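Local coordinates for NOL1/NOP2/sun family protein (Enterococcus faecium, PDB 3M4X) that probably methylates cytosine in ribosomal RNA at carbon 5, with S-adenosylmethionine as the methyl donor, at residues K14-L19 against F237-N242; K108-C113 against L132-E137; D177-D182 against K222-K227; E188-K193 against S233-A238. One frame throughout, in Å; residues are numbered along the deposited sequence.

How the interactions relate
Interactions 2, 3 and 4 all reach the central sheet of the methyltransferase fold. Interactions 2 and 3 have centres 10 Å apart and meet on neighbouring strands 108-111 and 176-182, where L110 O lies 2.8 Å from V180 N. Interaction 4 continues onto strand 228-234, joined to strand 176-182 by V181 O and S233 N at 2.9 Å. Interaction 1 shares F237 and A238 with interaction 4, their centres being about 11 Å apart, and brings helix 10-20 of the N-terminal part against that loop. Interaction 4, whose Thr-Cys sequence probably belongs to the active site, touches both interaction 3 and interaction 1, while interactions 1 and 2 lie about 30 Å apart between centres.

Interaction 1: K14-L19 against F237-N242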
loop_
_atom_site.group_PDB
_atom_site.type_symbol
_atom_site.label_atom_id
_atom_site.label_comp_id
_atom_site.label_asym_id
_atom_site.label_seq_id
_atom_site.Cartn_x
_atom_site.Cartn_y
_atom_site.Cartn_z
ATOM N N LYS A 14 -3.451 34.834 -1.673
ATOM C CA LYS A 14 -4.594 35.592 -1.160
ATOM C C LYS A 14 -5.549 34.702 -0.354
ATOM O O LYS A 14 -5.994 35.063 0.745
ATOM C CB LYS A 14 -5.369 36.263 -2.303
ATOM C CG LYS A 14 -4.534 37.088 -3.282
ATOM C CD LYS A 14 -5.437 37.924 -4.200
ATOM C CE LYS A 14 -4.926 37.974 -5.648
ATOM N NZ LYS A 14 -3.539 38.524 -5.811
ATOM N N LYS A 15 -5.876 33.536 -0.905
ATOM C CA LYS A 15 -6.825 32.640 -0.250
ATOM C C LYS A 15 -6.359 32.354 1.172
ATOM O O LYS A 15 -7.111 32.526 2.130
ATOM C CB LYS A 15 -6.970 31.338 -1.051
ATOM C CG LYS A 15 -8.019 30.344 -0.525
ATOM C CD LYS A 15 -8.289 29.263 -1.563
ATOM C CE LYS A 15 -9.437 28.341 -1.155
ATOM N NZ LYS A 15 -9.089 27.517 0.033
ATOM N N TYR A 16 -5.098 31.956 1.298
ATOM C CA TYR A 16 -4.552 31.526 2.580
ATOM C C TYR A 16 -4.096 32.648 3.512
ATOM O O TYR A 16 -3.979 32.433 4.715
ATOM C CB TYR A 16 -3.469 30.451 2.372
ATOM C CG TYR A 16 -4.086 29.108 2.016
ATOM C CD1 TYR A 16 -4.241 28.721 0.692
ATOM C CD2 TYR A 16 -4.562 28.252 3.004
ATOM C CE1 TYR A 16 -4.826 27.501 0.356
ATOM C CE2 TYR A 16 -5.160 27.019 2.676
ATOM C CZ TYR A 16 -5.284 26.655 1.350
ATOM O OH TYR A 16 -5.863 25.455 1.001
ATOM N N ARG A 17 -3.839 33.835 2.959
ATOM C CA ARG A 17 -3.716 35.033 3.777
ATOM C C ARG A 17 -5.000 35.241 4.575
ATOM O O ARG A 17 -4.976 35.406 5.796
ATOM C CB ARG A 17 -3.477 36.266 2.909
ATOM C CG ARG A 17 -2.056 36.458 2.477
ATOM C CD ARG A 17 -1.711 37.935 2.408
ATOM N NE ARG A 17 -0.337 38.147 1.966
ATOM C CZ ARG A 17 -0.001 38.476 0.723
ATOM N NH1 ARG A 17 -0.943 38.638 -0.199
ATOM N NH2 ARG A 17 1.275 38.650 0.403
ATOM N N LEU A 18 -6.126 35.232 3.876
ATOM C CA LEU A 18 -7.427 35.361 4.532
ATOM C C LEU A 18 -7.768 34.215 5.493
ATOM O O LEU A 18 -8.295 34.453 6.586
ATOM C CB LEU A 18 -8.544 35.513 3.495
ATOM C CG LEU A 18 -8.598 36.839 2.732
ATOM C CD1 LEU A 18 -9.729 36.807 1.721
ATOM C CD2 LEU A 18 -8.763 38.018 3.687
ATOM N N LEU A 19 -7.477 32.981 5.087
ATOM C CA LEU A 19 -7.834 31.811 5.899
ATOM C C LEU A 19 -7.000 31.725 7.169
ATOM O O LEU A 19 -7.519 31.377 8.232
ATOM C CB LEU A 19 -7.650 30.513 5.110
ATOM C CG LEU A 19 -8.835 29.726 4.555
ATOM C CD1 LEU A 19 -10.221 30.279 4.966
ATOM C CD2 LEU A 19 -8.691 29.620 3.038
ATOM N N PHE A 237 -4.658 21.508 1.417
ATOM C CA PHE A 237 -5.025 22.291 2.595
ATOM C C PHE A 237 -6.447 22.843 2.511
ATOM O O PHE A 237 -7.018 23.264 3.522
ATOM C CB PHE A 237 -4.038 23.461 2.794
ATOM C CG PHE A 237 -2.607 23.029 2.948
ATOM C CD1 PHE A 237 -1.678 23.277 1.944
ATOM C CD2 PHE A 237 -2.190 22.367 4.092
ATOM C CE1 PHE A 237 -0.354 22.877 2.082
ATOM C CE2 PHE A 237 -0.872 21.952 4.236
ATOM C CZ PHE A 237 0.051 22.213 3.229
ATOM N N ALA A 238 -7.023 22.847 1.314
ATOM C CA ALA A 238 -8.305 23.525 1.105
ATOM C C ALA A 238 -9.429 23.000 1.988
ATOM O O ALA A 238 -9.658 21.790 2.059
ATOM C CB ALA A 238 -8.711 23.476 -0.365
ATOM N N PRO A 239 -10.124 23.917 2.682
ATOM C CA PRO A 239 -11.353 23.562 3.399
ATOM C C PRO A 239 -12.322 22.862 2.467
ATOM O O PRO A 239 -12.971 21.909 2.884
ATOM C CB PRO A 239 -11.928 24.925 3.810
ATOM C CG PRO A 239 -10.681 25.803 3.959
ATOM C CD PRO A 239 -9.746 25.334 2.877
ATOM N N GLU A 240 -12.418 23.326 1.222
ATOM C CA GLU A 240 -13.402 22.777 0.291
ATOM C C GLU A 240 -13.247 21.262 0.127
ATOM O O GLU A 240 -14.219 20.568 -0.124
ATOM C CB GLU A 240 -13.349 23.483 -1.068
ATOM C CG GLU A 240 -13.766 24.965 -1.037
ATOM C CD GLU A 240 -12.642 25.884 -0.552
ATOM O OE1 GLU A 240 -11.533 25.389 -0.255
ATOM O OE2 GLU A 240 -12.865 27.106 -0.470
ATOM N N GLU A 241 -12.027 20.759 0.302
ATOM C CA GLU A 241 -11.741 19.334 0.120
ATOM C C GLU A 241 -11.585 18.550 1.418
ATOM O O GLU A 241 -11.492 17.329 1.401
ATOM C CB GLU A 241 -10.493 19.155 -0.738
ATOM C CG GLU A 241 -10.652 19.739 -2.114
ATOM C CD GLU A 241 -9.343 19.889 -2.815
ATOM O OE1 GLU A 241 -8.802 21.020 -2.827
ATOM O OE2 GLU A 241 -8.849 18.873 -3.344
ATOM N N ASN A 242 -11.563 19.262 2.537
ATOM C CA ASN A 242 -11.342 18.655 3.834
ATOM C C ASN A 242 -12.561 18.789 4.748
ATOM O O ASN A 242 -13.452 17.937 4.725
ATOM C CB ASN A 242 -10.101 19.267 4.491
ATOM C CG ASN A 242 -8.830 19.080 3.653
ATOM O OD1 ASN A 242 -7.830 19.775 3.853
ATOM N ND2 ASN A 242 -8.869 18.144 2.712
#
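K15 and Y16 project from helix 10-20 onto the loop that follows strand 228-234. The K15 chain leaves CB with CG anti to the backbone N (chi1 -176°) and stays extended as far as CE, which lies 3.7 Å from E240 OE2 and approaches OE1 equally. A bend at chi4 then sets NZ 3.6 Å from P239 CD. NZ also forms a salt bridge with E240, reaching the syn lone pair of OE1 at 3.3 Å. E240 comes from the opposite direction with its own chain folded at chi2 (80°), which turns its carboxylate back toward the helix. Beside this pair, Y16 crosses F237 at about a right angle, with ring atom CZ 3.7 Å from F237 CB. The Y16 hydroxyl OH stands 2.9 Å from A238 N, but the angle is too poor for a hydrogen bond; the hydroxyl has a weak hydrogen bond with E188 OE1. L19 adds a looser apolar touch, CG to P239 CG at 4.4 Å. The chemistry is therefore divided: a rather long charge pair between two partly exposed residues, next to a buried tyrosine packed on F237, together tying the N-terminal helix to the methyltransferase domain.

Interaction 2: K108-C113 against L132-E137; sequences KVLDLC and LLVTNE
V109 and L133 sit side by side on adjacent parallel strands of a beta-alpha-beta unit in the Rossmann-like methyltransferase fold, the connection between them being helix 118-127. The strand axes run 4.8 Å apart at only 14°, consistent with regular pairing from K108-L132 to D111-T135. Four backbone hydrogen bonds hold that register: V109 both donates to L132 O and accepts from V134 N, and D111 does likewise with V134 O and N136 N, the last being nearly straight at 174°. Apolar contacts fall on both faces. On one, L110 CD1 comes within 3.3 Å of V134 CG2, tighter than normal packing; V134 is nearly eclipsed at chi1, so the exact fit is doubtful. On the other, V109 CG1 lies 4.2 Å from L133 CD2, and D111 CB is 3.9 Å from T135 CG2, on the face that helix 118-127 packs against, where S120 OG bonds D111 OD1. Polar side-chain contacts gather where the strands end. E137 turns its carboxylate to the backbone nitrogens of A115 and F139. N136 ND2, also bonded to H163 O, donates to L112 O at 3.0 Å, lying in the carbonyl plane, with that oxygen only 5° out of the N136 amide plane.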
loop_
_atom_site.group_PDB
_atom_site.type_symbol
_atom_site.label_atom_id
_atom_site.label_comp_id
_atom_site.label_asym_id
_atom_site.label_seq_id
_atom_site.Cartn_x
_atom_site.Cartn_y
_atom_site.Cartn_z
ATOM N N LYS A 108 -12.034 -7.233 6.252
ATOM C CA LYS A 108 -12.092 -6.959 4.822
ATOM C C LYS A 108 -11.833 -5.465 4.616
ATOM O O LYS A 108 -12.569 -4.616 5.127
ATOM C CB LYS A 108 -13.433 -7.407 4.232
ATOM C CG LYS A 108 -13.660 -8.922 4.363
ATOM C CD LYS A 108 -15.099 -9.317 4.026
ATOM C CE LYS A 108 -16.058 -8.971 5.148
ATOM N NZ LYS A 108 -17.481 -9.180 4.717
ATOM N N VAL A 109 -10.769 -5.153 3.878
ATOM C CA VAL A 109 -10.277 -3.782 3.804
ATOM C C VAL A 109 -10.150 -3.323 2.360
ATOM O O VAL A 109 -9.670 -4.053 1.517
ATOM C CB VAL A 109 -8.895 -3.630 4.527
ATOM C CG1 VAL A 109 -8.394 -2.190 4.456
ATOM C CG2 VAL A 109 -8.978 -4.106 5.965
ATOM N N LEU A 110 -10.587 -2.102 2.079
ATOM C CA LEU A 110 -10.483 -1.560 0.729
ATOM C C LEU A 110 -9.600 -0.316 0.731
ATOM O O LEU A 110 -9.784 0.569 1.550
ATOM C CB LEU A 110 -11.881 -1.229 0.170
ATOM C CG LEU A 110 -11.949 -0.542 -1.204
ATOM C CD1 LEU A 110 -11.419 -1.469 -2.291
ATOM C CD2 LEU A 110 -13.375 -0.116 -1.531
ATOM N N ASP A 111 -8.617 -0.293 -0.161
ATOM C CA ASP A 111 -7.846 0.906 -0.474
ATOM C C ASP A 111 -8.324 1.362 -1.848
ATOM O O ASP A 111 -7.940 0.789 -2.872
ATOM C CB ASP A 111 -6.350 0.588 -0.522
ATOM C CG ASP A 111 -5.480 1.844 -0.492
ATOM O OD1 ASP A 111 -4.234 1.712 -0.416
ATOM O OD2 ASP A 111 -6.031 2.967 -0.545
ATOM N N LEU A 112 -9.173 2.378 -1.870
ATOM C CA LEU A 112 -9.926 2.708 -3.081
ATOM C C LEU A 112 -9.127 3.458 -4.162
ATOM O O LEU A 112 -9.288 3.204 -5.350
ATOM C CB LEU A 112 -11.203 3.462 -2.706
ATOM C CG LEU A 112 -12.235 3.752 -3.793
ATOM C CD1 LEU A 112 -12.755 2.474 -4.440
ATOM C CD2 LEU A 112 -13.373 4.529 -3.192
ATOM N N CYS A 113 -8.258 4.369 -3.749
ATOM C CA CYS A 113 -7.386 5.072 -4.689
ATOM C C CYS A 113 -5.930 4.826 -4.308
ATOM O O CYS A 113 -5.321 5.637 -3.614
ATOM C CB CYS A 113 -7.710 6.569 -4.657
ATOM S SG CYS A 113 -9.481 6.904 -4.739
ATOM N N LEU A 132 -8.755 -9.882 4.107
ATOM C CA LEU A 132 -8.710 -9.626 2.677
ATOM C C LEU A 132 -8.485 -8.149 2.405
ATOM O O LEU A 132 -9.245 -7.302 2.858
ATOM C CB LEU A 132 -10.012 -10.061 2.016
ATOM C CG LEU A 132 -10.194 -9.652 0.553
ATOM C CD1 LEU A 132 -9.178 -10.333 -0.360
ATOM C CD2 LEU A 132 -11.607 -9.933 0.073
ATOM N N LEU A 133 -7.445 -7.848 1.640
ATOM C CA LEU A 133 -7.131 -6.471 1.297
ATOM C C LEU A 133 -7.427 -6.314 -0.173
ATOM O O LEU A 133 -6.734 -6.900 -1.003
ATOM C CB LEU A 133 -5.636 -6.195 1.532
ATOM C CG LEU A 133 -5.069 -4.773 1.716
ATOM C CD1 LEU A 133 -3.729 -4.610 1.004
ATOM C CD2 LEU A 133 -6.009 -3.665 1.316
ATOM N N VAL A 134 -8.443 -5.541 -0.524
ATOM C CA VAL A 134 -8.555 -5.192 -1.933
ATOM C C VAL A 134 -8.045 -3.778 -2.210
ATOM O O VAL A 134 -8.366 -2.815 -1.510
ATOM C CB VAL A 134 -9.908 -5.610 -2.623
ATOM C CG1 VAL A 134 -10.872 -6.272 -1.650
ATOM C CG2 VAL A 134 -10.525 -4.480 -3.408
ATOM N N THR A 135 -7.170 -3.699 -3.201
ATOM C CA THR A 135 -6.427 -2.489 -3.475
ATOM C C THR A 135 -6.728 -2.119 -4.900
ATOM O O THR A 135 -6.370 -2.835 -5.827
ATOM C CB THR A 135 -4.919 -2.722 -3.362
ATOM O OG1 THR A 135 -4.643 -3.554 -2.236
ATOM C CG2 THR A 135 -4.226 -1.426 -3.173
ATOM N N ASN A 136 -7.409 -1.000 -5.068
ATOM C CA ASN A 136 -7.853 -0.589 -6.376
ATOM C C ASN A 136 -7.099 0.643 -6.879
ATOM O O ASN A 136 -6.851 1.581 -6.128
ATOM C CB ASN A 136 -9.353 -0.306 -6.331
ATOM C CG ASN A 136 -9.872 0.256 -7.644
ATOM O OD1 ASN A 136 -10.072 -0.479 -8.612
ATOM N ND2 ASN A 136 -10.080 1.565 -7.684
ATOM N N GLU A 137 -6.738 0.624 -8.156
ATOM C CA GLU A 137 -6.145 1.780 -8.816
ATOM C C GLU A 137 -6.848 1.967 -10.158
ATOM O O GLU A 137 -7.085 0.995 -10.876
ATOM C CB GLU A 137 -4.646 1.567 -9.019
ATOM C CG GLU A 137 -3.990 2.605 -9.896
ATOM C CD GLU A 137 -4.198 4.028 -9.397
ATOM O OE1 GLU A 137 -4.351 4.230 -8.169
ATOM O OE2 GLU A 137 -4.202 4.951 -10.243
#

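Interaction 3: D177-D182 against K222-K227; sequences DRIVVD and KMLKNK
D177 and K225 form a salt bridge at the start of strand 176-182, an inner strand of the Rossmann-like methyltransferase sheet, which here faces the short connection from helix 205-222 into strand 228-234. The two side chains lie alongside each other and point the same way. K225 NZ reaches D177 OD1 at 2.8 Å, approaching from the syn side but 31° out of the carboxylate plane. Along the lysine chain, CD already lies 3.6 Å from D177 OD1, and the turn at chi3 (53°) keeps CE close to that oxygen before NZ meets it. The rest of the first shell is apolar and centres on I179, which points at the connection. Its CG1 is 3.7 Å from L224 CD1, the side chains crossing at a slant, and its CD1 is 3.8 Å from CB of M223, a selenomethionine that crosses it at about a right angle.

Farther out, backbone bonds from I179 to Q229 and I231 fix the strand against strand 228-234, whose L230 also backs L224. M223 also touches L110 of strand 108-111 and L168 and F172 of helix 165-172. The acid, too, is positioned from behind: while D177 OD1 holds the lysine, D177 OD2 accepts a hydrogen bond from the backbone nitrogen of K108.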
loop_
_atom_site.group_PDB
_atom_site.type_symbol
_atom_site.label_atom_id
_atom_site.label_comp_id
_atom_site.label_asym_id
_atom_site.label_seq_id
_atom_site.Cartn_x
_atom_site.Cartn_y
_atom_site.Cartn_z
ATOM N N ASP A 177 -15.201 -4.064 6.087
ATOM C CA ASP A 177 -15.052 -3.511 7.432
ATOM C C ASP A 177 -14.455 -2.114 7.417
ATOM O O ASP A 177 -14.669 -1.326 8.326
ATOM C CB ASP A 177 -14.120 -4.392 8.261
ATOM C CG ASP A 177 -14.696 -5.743 8.526
ATOM O OD1 ASP A 177 -15.648 -5.804 9.324
ATOM O OD2 ASP A 177 -14.203 -6.737 7.938
ATOM N N ARG A 178 -13.688 -1.810 6.388
ATOM C CA ARG A 178 -12.818 -0.660 6.467
ATOM C C ARG A 178 -12.466 -0.208 5.076
ATOM O O ARG A 178 -12.107 -1.025 4.223
ATOM C CB ARG A 178 -11.557 -1.068 7.219
ATOM C CG ARG A 178 -10.628 0.042 7.676
ATOM C CD ARG A 178 -9.849 -0.485 8.910
ATOM N NE ARG A 178 -10.117 0.370 10.046
ATOM C CZ ARG A 178 -10.819 0.027 11.111
ATOM N NH1 ARG A 178 -11.323 -1.182 11.233
ATOM N NH2 ARG A 178 -11.001 0.914 12.066
ATOM N N ILE A 179 -12.602 1.091 4.835
ATOM C CA ILE A 179 -12.262 1.640 3.534
ATOM C C ILE A 179 -11.417 2.898 3.662
ATOM O O ILE A 179 -11.744 3.810 4.416
ATOM C CB ILE A 179 -13.524 1.944 2.689
ATOM C CG1 ILE A 179 -14.383 0.685 2.512
ATOM C CG2 ILE A 179 -13.131 2.540 1.333
ATOM C CD1 ILE A 179 -15.658 0.923 1.678
ATOM N N VAL A 180 -10.331 2.938 2.907
ATOM C CA VAL A 180 -9.458 4.083 2.891
ATOM C C VAL A 180 -9.587 4.771 1.547
ATOM O O VAL A 180 -9.360 4.169 0.489
ATOM C CB VAL A 180 -7.998 3.676 3.111
ATOM C CG1 VAL A 180 -7.083 4.871 2.943
ATOM C CG2 VAL A 180 -7.836 3.039 4.479
ATOM N N VAL A 181 -9.957 6.042 1.607
ATOM C CA VAL A 181 -10.093 6.886 0.437
ATOM C C VAL A 181 -9.084 8.032 0.523
ATOM O O VAL A 181 -9.323 9.044 1.186
ATOM C CB VAL A 181 -11.507 7.486 0.362
ATOM C CG1 VAL A 181 -11.668 8.324 -0.913
ATOM C CG2 VAL A 181 -12.551 6.384 0.422
ATOM N N ASP A 182 -7.946 7.850 -0.128
ATOM C CA ASP A 182 -6.957 8.909 -0.264
ATOM C C ASP A 182 -7.306 9.601 -1.577
ATOM O O ASP A 182 -6.844 9.224 -2.639
ATOM C CB ASP A 182 -5.564 8.283 -0.277
ATOM C CG ASP A 182 -4.458 9.276 -0.583
ATOM O OD1 ASP A 182 -4.492 10.430 -0.095
ATOM O OD2 ASP A 182 -3.537 8.872 -1.319
ATOM N N LYS A 222 -21.313 2.980 -0.045
ATOM C CA LYS A 222 -22.139 1.812 -0.347
ATOM C C LYS A 222 -21.411 0.480 -0.060
ATOM O O LYS A 222 -22.041 -0.578 0.127
ATOM C CB LYS A 222 -22.619 1.852 -1.797
ATOM C CG LYS A 222 -23.439 3.080 -2.145
ATOM C CD LYS A 222 -24.062 2.911 -3.514
ATOM C CE LYS A 222 -24.340 4.242 -4.182
ATOM N NZ LYS A 222 -24.600 4.021 -5.643
HETATM N N MSE A 223 -20.086 0.521 -0.014
HETATM C CA MSE A 223 -19.336 -0.713 0.170
HETATM C C MSE A 223 -18.997 -1.033 1.620
HETATM O O MSE A 223 -18.293 -1.996 1.902
HETATM C CB MSE A 223 -18.109 -0.703 -0.730
HETATM C CG MSE A 223 -18.531 -0.661 -2.194
HETATM SE SE MSE A 223 -17.056 -0.729 -3.437
HETATM C CE MSE A 223 -16.452 1.159 -3.397
ATOM N N LEU A 224 -19.546 -0.240 2.532
ATOM C CA LEU A 224 -19.263 -0.358 3.954
ATOM C C LEU A 224 -20.253 -1.302 4.619
ATOM O O LEU A 224 -21.438 -1.278 4.296
ATOM C CB LEU A 224 -19.389 1.012 4.613
ATOM C CG LEU A 224 -18.220 1.750 5.262
ATOM C CD1 LEU A 224 -16.891 0.986 5.226
ATOM C CD2 LEU A 224 -18.093 3.155 4.664
ATOM N N LYS A 225 -19.770 -2.135 5.543
ATOM C CA LYS A 225 -20.666 -2.935 6.365
ATOM C C LYS A 225 -21.277 -2.004 7.391
ATOM O O LYS A 225 -20.812 -0.890 7.569
ATOM C CB LYS A 225 -19.912 -4.048 7.099
ATOM C CG LYS A 225 -19.324 -5.144 6.226
ATOM C CD LYS A 225 -18.375 -6.025 7.043
ATOM C CE LYS A 225 -19.044 -6.557 8.324
ATOM N NZ LYS A 225 -18.059 -7.288 9.186
ATOM N N ASN A 226 -22.314 -2.462 8.074
ATOM C CA ASN A 226 -22.795 -1.745 9.240
ATOM C C ASN A 226 -21.662 -1.655 10.254
ATOM O O ASN A 226 -21.053 -2.683 10.603
ATOM C CB ASN A 226 -23.986 -2.477 9.872
ATOM C CG ASN A 226 -24.560 -1.735 11.073
ATOM O OD1 ASN A 226 -24.334 -2.121 12.213
ATOM N ND2 ASN A 226 -25.301 -0.658 10.816
ATOM N N LYS A 227 -21.402 -0.433 10.726
ATOM C CA LYS A 227 -20.327 -0.126 11.683
ATOM C C LYS A 227 -18.934 -0.235 11.049
ATOM O O LYS A 227 -17.916 -0.217 11.740
ATOM C CB LYS A 227 -20.442 -0.961 12.970
ATOM C CG LYS A 227 -21.565 -0.483 13.912
ATOM C CD LYS A 227 -21.780 -1.416 15.107
ATOM C CE LYS A 227 -23.254 -1.892 15.185
ATOM N NZ LYS A 227 -23.648 -2.583 16.466
#

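Interaction 4: E188-K193 against S233-A238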
loop_
_atom_site.group_PDB
_atom_site.type_symbol
_atom_site.label_atom_id
_atom_site.label_comp_id
_atom_site.label_asym_id
_atom_site.label_seq_id
_atom_site.Cartn_x
_atom_site.Cartn_y
_atom_site.Cartn_z
ATOM N N GLU A 188 -2.097 20.863 -2.847
ATOM C CA GLU A 188 -1.361 21.985 -2.293
ATOM C C GLU A 188 -0.320 21.498 -1.302
ATOM O O GLU A 188 0.596 22.233 -0.938
ATOM C CB GLU A 188 -2.315 22.983 -1.647
ATOM C CG GLU A 188 -3.440 23.398 -2.564
ATOM C CD GLU A 188 -4.565 24.083 -1.817
ATOM O OE1 GLU A 188 -4.512 24.111 -0.569
ATOM O OE2 GLU A 188 -5.496 24.597 -2.473
ATOM N N GLY A 189 -0.462 20.244 -0.886
ATOM C CA GLY A 189 0.508 19.599 -0.019
ATOM C C GLY A 189 1.648 19.026 -0.828
ATOM O O GLY A 189 2.624 18.519 -0.269
HETATM N N MSE A 190 1.533 19.114 -2.152
HETATM C CA MSE A 190 2.576 18.619 -3.049
HETATM C C MSE A 190 3.402 19.759 -3.669
HETATM O O MSE A 190 4.286 19.513 -4.495
HETATM C CB MSE A 190 1.971 17.755 -4.164
HETATM C CG MSE A 190 1.322 16.446 -3.699
HETATM SE SE MSE A 190 2.567 15.223 -2.780
HETATM C CE MSE A 190 1.989 15.536 -0.933
ATOM N N PHE A 191 3.118 20.996 -3.269
ATOM C CA PHE A 191 3.834 22.163 -3.806
ATOM C C PHE A 191 5.371 22.098 -3.659
ATOM O O PHE A 191 6.102 22.333 -4.628
ATOM C CB PHE A 191 3.305 23.457 -3.183
ATOM C CG PHE A 191 2.013 23.938 -3.775
ATOM C CD1 PHE A 191 1.342 23.188 -4.728
ATOM C CD2 PHE A 191 1.462 25.141 -3.368
ATOM C CE1 PHE A 191 0.142 23.630 -5.273
ATOM C CE2 PHE A 191 0.267 25.588 -3.909
ATOM C CZ PHE A 191 -0.393 24.829 -4.862
ATOM N N ARG A 192 5.850 21.809 -2.449
ATOM C CA ARG A 192 7.282 21.673 -2.198
ATOM C C ARG A 192 7.885 20.530 -3.006
ATOM O O ARG A 192 8.958 20.667 -3.593
ATOM C CB ARG A 192 7.553 21.408 -0.715
ATOM C CG ARG A 192 7.405 22.609 0.204
ATOM C CD ARG A 192 8.385 22.532 1.384
ATOM N NE ARG A 192 8.083 21.462 2.342
ATOM C CZ ARG A 192 8.044 21.645 3.661
ATOM N NH1 ARG A 192 8.283 22.856 4.173
ATOM N NH2 ARG A 192 7.764 20.631 4.475
ATOM N N LYS A 193 7.184 19.402 -3.028
ATOM C CA LYS A 193 7.702 18.164 -3.610
ATOM C C LYS A 193 7.618 18.153 -5.136
ATOM O O LYS A 193 8.590 17.821 -5.812
ATOM C CB LYS A 193 6.962 16.953 -3.027
ATOM C CG LYS A 193 7.764 15.658 -3.030
ATOM C CD LYS A 193 6.945 14.478 -2.488
ATOM C CE LYS A 193 7.813 13.235 -2.287
ATOM N NZ LYS A 193 7.005 12.015 -2.013
ATOM N N SER A 233 -8.805 10.970 3.278
ATOM C CA SER A 233 -7.580 11.749 3.350
ATOM C C SER A 233 -7.287 12.490 2.072
ATOM O O SER A 233 -7.775 12.147 0.988
ATOM C CB SER A 233 -6.388 10.871 3.688
ATOM O OG SER A 233 -5.908 10.232 2.517
ATOM N N THR A 234 -6.429 13.487 2.209
ATOM C CA THR A 234 -6.159 14.386 1.123
ATOM C C THR A 234 -4.762 14.968 1.331
ATOM O O THR A 234 -4.288 15.048 2.462
ATOM C CB THR A 234 -7.265 15.463 1.125
ATOM O OG1 THR A 234 -8.035 15.372 -0.083
ATOM C CG2 THR A 234 -6.691 16.835 1.317
ATOM N N CYS A 235 -4.080 15.334 0.251
ATOM C CA CYS A 235 -2.795 16.011 0.391
ATOM C C CYS A 235 -2.924 17.477 -0.016
ATOM O O CYS A 235 -2.105 18.016 -0.745
ATOM C CB CYS A 235 -1.686 15.296 -0.395
ATOM S SG CYS A 235 -1.963 15.177 -2.173
ATOM N N THR A 236 -3.982 18.117 0.460
ATOM C CA THR A 236 -4.224 19.508 0.151
ATOM C C THR A 236 -4.714 20.183 1.409
ATOM O O THR A 236 -5.136 19.511 2.353
ATOM C CB THR A 236 -5.259 19.681 -0.976
ATOM O OG1 THR A 236 -5.157 21.007 -1.509
ATOM C CG2 THR A 236 -6.698 19.435 -0.463
ATOM N N PHE A 237 -4.658 21.508 1.417
ATOM C CA PHE A 237 -5.025 22.291 2.595
ATOM C C PHE A 237 -6.447 22.843 2.511
ATOM O O PHE A 237 -7.018 23.264 3.522
ATOM C CB PHE A 237 -4.038 23.461 2.794
ATOM C CG PHE A 237 -2.607 23.029 2.948
ATOM C CD1 PHE A 237 -1.678 23.277 1.944
ATOM C CD2 PHE A 237 -2.190 22.367 4.092
ATOM C CE1 PHE A 237 -0.354 22.877 2.082
ATOM C CE2 PHE A 237 -0.872 21.952 4.236
ATOM C CZ PHE A 237 0.051 22.213 3.229
ATOM N N ALA A 238 -7.023 22.847 1.314
ATOM C CA ALA A 238 -8.305 23.525 1.105
ATOM C C ALA A 238 -9.429 23.000 1.988
ATOM O O ALA A 238 -9.658 21.790 2.059
ATOM C CB ALA A 238 -8.711 23.476 -0.365
#
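The loop following strand 228-234 carries a Thr-Cys-Thr sequence, T234 to T236, that matches motif VI of the RsmB/RsmF methyltransferases, and here it packs against E188, G189 and M190, just beyond the Pro-Cys sequence that ends in C185. The backbones come closest where G189 N donates to C235 O at 2.8 Å. This bond is bent, 137° at the hydrogen, and its donor is tilted 30° from the carbonyl plane. G189 has no side chain on the flank where that oxygen enters.

E188 bonds with the residues that follow C235. Its backbone N makes a weak bond to T236 OG1, which has a stronger partner in S186 OG. Its side chain, extended beyond CG, crosses T236 and lets OE1 accept a hydrogen bond from F237 N at 3.3 Å, the donor lying 47° out of the carboxylate plane. The buried carboxylate has a further partner, OE2 accepting from W201 NE1. The bonds to F237 N and W201 NE1 help fix the carboxylate's rotation.

The F237 ring approaches the E188 backbone obliquely, CE1 standing 3.2 Å from E188 O. Around the cysteine, selenomethionine M190 curls at chi2 and chi3 so that CE touches C235 CB at 3.7 Å, and its CG lies 3.8 Å from C235 SG. Such a pairing of the loops that follow the C-terminal ends of strands 176-182 and 228-234, one with Pro-Cys and the other with Thr-Cys, is typical of the active-site region in 5-methylcytosine RNA methyltransferases.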